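Conserved domain protein (Porphyromonas gingivalis, PDB 3PNN) is a glycosyltransferase with a Rossmann-like alpha/beta/alpha fold that probably transfers a sugar from an activated donor to form a glycosidic linkage. Local coordinates at residues K99-N104 with E230-F235. Residues are numbered along the deposited sequence; the frame is centred on the assembly and turned at random.
Sequences KPWGTN and ELFINF
Both phenylalanines of helix 223-239 that meet Trp101 carry CG anti to the backbone N (chi1 -164° in Phe232, 167° in Phe235), which sends their rings out from successive turns toward the indole. The two phenyl rings and the indole form an aromatic cluster in the Rossmann-like alpha/beta/alpha fold, joining the loop before helix 103-108 to the flank of helix 223-239. The pair Trp101–Phe232 is T-shaped: the five-membered ring of Trp101 and the phenyl ring of Phe232 have planes at 76° and centroids 5.9 Å apart. Phe232 CZ is the touching atom, 4.1 Å above the indole plane and displaced toward its rim, which places it 4.2 Å from both CB and CG of Trp101. Phe235, one turn further on, reaches the six-membered part of the indole instead. No hydrogen bond crosses between Trp101 and the two phenylalanines, and all three touching side chains are buried, so the direct contact is apolar packing. The indole has a separate polar tether, since Trp101 NE1 is hydrogen-bonded to Leu84 O, which restrains the ring's rotation. Phe247 meets the rings of both phenylalanines and also makes backbone hydrogen bonds with Trp101 and Asn104, while His105 packs against Trp101 and Phe232. A polar link runs beside the cluster from the first turn of helix 103-108 to helix 223-239: Asn104 bonds to Tyr224 OH through ND2 and to Ser228 OG through OD1. Where Phe235 meets the indole obliquely, Trp101 CE3 lies in the plane of the Phe235 ring, at its edge, 3.9 Å from Phe235 CE2.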
loop_
_atom_site.group_PDB
_atom_site.type_symbol
_atom_site.label_atom_id
_atom_site.label_comp_id
_atom_site.label_asym_id
_atom_site.label_seq_id
_atom_site.Cartn_x
_atom_site.Cartn_y
_atom_site.Cartn_z
ATOM N N LYS A 99 -2.357 -13.635 14.842
ATOM C CA LYS A 99 -2.621 -12.652 13.802
ATOM C C LYS A 99 -1.469 -11.650 13.678
ATOM O O LYS A 99 -1.009 -11.102 14.677
ATOM C CB LYS A 99 -3.922 -11.919 14.115
ATOM C CG LYS A 99 -4.287 -10.848 13.109
ATOM C CD LYS A 99 -5.698 -10.351 13.364
ATOM C CE LYS A 99 -6.216 -9.525 12.205
ATOM N NZ LYS A 99 -7.700 -9.394 12.261
ATOM N N PRO A 100 -0.986 -11.422 12.445
ATOM C CA PRO A 100 0.101 -10.460 12.229
ATOM C C PRO A 100 -0.258 -9.073 12.749
ATOM O O PRO A 100 -1.428 -8.684 12.736
ATOM C CB PRO A 100 0.257 -10.435 10.705
ATOM C CG PRO A 100 -0.208 -11.816 10.270
ATOM C CD PRO A 100 -1.320 -12.180 11.229
ATOM N N TRP A 101 0.756 -8.330 13.177
ATOM C CA TRP A 101 0.548 -7.055 13.861
ATOM C C TRP A 101 -0.051 -5.933 13.023
ATOM O O TRP A 101 -0.565 -4.964 13.581
ATOM C CB TRP A 101 1.845 -6.585 14.512
ATOM C CG TRP A 101 2.279 -7.465 15.635
ATOM C CD1 TRP A 101 3.366 -8.289 15.654
ATOM C CD2 TRP A 101 1.641 -7.613 16.918
ATOM N NE1 TRP A 101 3.444 -8.941 16.860
ATOM C CE2 TRP A 101 2.400 -8.543 17.655
ATOM C CE3 TRP A 101 0.503 -7.052 17.508
ATOM C CZ2 TRP A 101 2.057 -8.931 18.955
ATOM C CZ3 TRP A 101 0.167 -7.430 18.806
ATOM C CH2 TRP A 101 0.942 -8.362 19.514
ATOM N N GLY A 102 0.030 -6.034 11.694
ATOM C CA GLY A 102 -0.614 -5.051 10.833
ATOM C C GLY A 102 0.311 -4.395 9.815
ATOM O O GLY A 102 1.528 -4.565 9.879
ATOM N N THR A 103 -0.253 -3.632 8.882
ATOM C CA THR A 103 0.545 -3.056 7.798
ATOM C C THR A 103 1.683 -2.130 8.234
ATOM O O THR A 103 2.723 -2.081 7.570
ATOM C CB THR A 103 -0.311 -2.302 6.748
ATOM O OG1 THR A 103 -1.010 -1.221 7.386
ATOM C CG2 THR A 103 -1.303 -3.254 6.098
ATOM N N ASN A 104 1.493 -1.362 9.305
ATOM C CA ASN A 104 2.578 -0.469 9.708
ATOM C C ASN A 104 3.670 -1.245 10.466
ATOM O O ASN A 104 4.813 -0.812 10.503
ATOM C CB ASN A 104 2.072 0.768 10.473
ATOM C CG ASN A 104 2.942 2.002 10.240
ATOM O OD1 ASN A 104 4.129 2.012 10.562
ATOM N ND2 ASN A 104 2.345 3.053 9.701
ATOM N N GLU A 230 7.833 4.695 17.723
ATOM C CA GLU A 230 7.296 5.379 18.895
ATOM C C GLU A 230 5.816 5.025 19.108
ATOM O O GLU A 230 5.406 4.699 20.220
ATOM C CB GLU A 230 7.471 6.895 18.764
ATOM C CG GLU A 230 6.712 7.696 19.807
ATOM C CD GLU A 230 6.510 9.145 19.390
ATOM O OE1 GLU A 230 7.389 9.685 18.682
ATOM O OE2 GLU A 230 5.470 9.736 19.766
ATOM N N LEU A 231 5.027 5.093 18.039
ATOM C CA LEU A 231 3.597 4.818 18.118
ATOM C C LEU A 231 3.315 3.328 18.290
ATOM O O LEU A 231 2.308 2.941 18.882
ATOM C CB LEU A 231 2.881 5.366 16.880
ATOM C CG LEU A 231 2.837 6.896 16.847
ATOM C CD1 LEU A 231 2.210 7.410 15.563
ATOM C CD2 LEU A 231 2.082 7.406 18.059
ATOM N N PHE A 232 4.209 2.491 17.773
ATOM C CA PHE A 232 4.067 1.042 17.977
ATOM C C PHE A 232 4.188 0.669 19.450
ATOM O O PHE A 232 3.418 -0.156 19.967
ATOM C CB PHE A 232 5.099 0.270 17.144
ATOM C CG PHE A 232 4.784 -1.203 16.994
ATOM C CD1 PHE A 232 3.475 -1.631 16.826
ATOM C CD2 PHE A 232 5.803 -2.154 16.987
ATOM C CE1 PHE A 232 3.183 -2.993 16.660
ATOM C CE2 PHE A 232 5.520 -3.513 16.830
ATOM C CZ PHE A 232 4.208 -3.932 16.667
ATOM N N ILE A 233 5.173 1.254 20.128
ATOM C CA ILE A 233 5.303 1.063 21.572
ATOM C C ILE A 233 3.997 1.443 22.270
ATOM O O ILE A 233 3.518 0.715 23.144
ATOM C CB ILE A 233 6.502 1.862 22.157
ATOM C CG1 ILE A 233 7.815 1.192 21.730
ATOM C CG2 ILE A 233 6.410 1.964 23.695
ATOM C CD1 ILE A 233 9.035 2.081 21.871
ATOM N N ASN A 234 3.416 2.574 21.874
ATOM C CA ASN A 234 2.160 3.018 22.482
ATOM C C ASN A 234 1.065 2.005 22.212
ATOM O O ASN A 234 0.290 1.651 23.099
ATOM C CB ASN A 234 1.749 4.390 21.936
ATOM C CG ASN A 234 2.617 5.514 22.473
ATOM O OD1 ASN A 234 3.322 5.344 23.465
ATOM N ND2 ASN A 234 2.571 6.667 21.814
ATOM N N PHE A 235 1.018 1.543 20.967
ATOM C CA PHE A 235 0.045 0.549 20.539
ATOM C C PHE A 235 0.162 -0.744 21.332
ATOM O O PHE A 235 -0.832 -1.242 21.865
ATOM C CB PHE A 235 0.219 0.264 19.050
ATOM C CG PHE A 235 -0.515 -0.960 18.582
ATOM C CD1 PHE A 235 -1.849 -0.884 18.210
ATOM C CD2 PHE A 235 0.128 -2.185 18.519
ATOM C CE1 PHE A 235 -2.526 -2.014 17.770
ATOM C CE2 PHE A 235 -0.542 -3.318 18.087
ATOM C CZ PHE A 235 -1.869 -3.233 17.710
#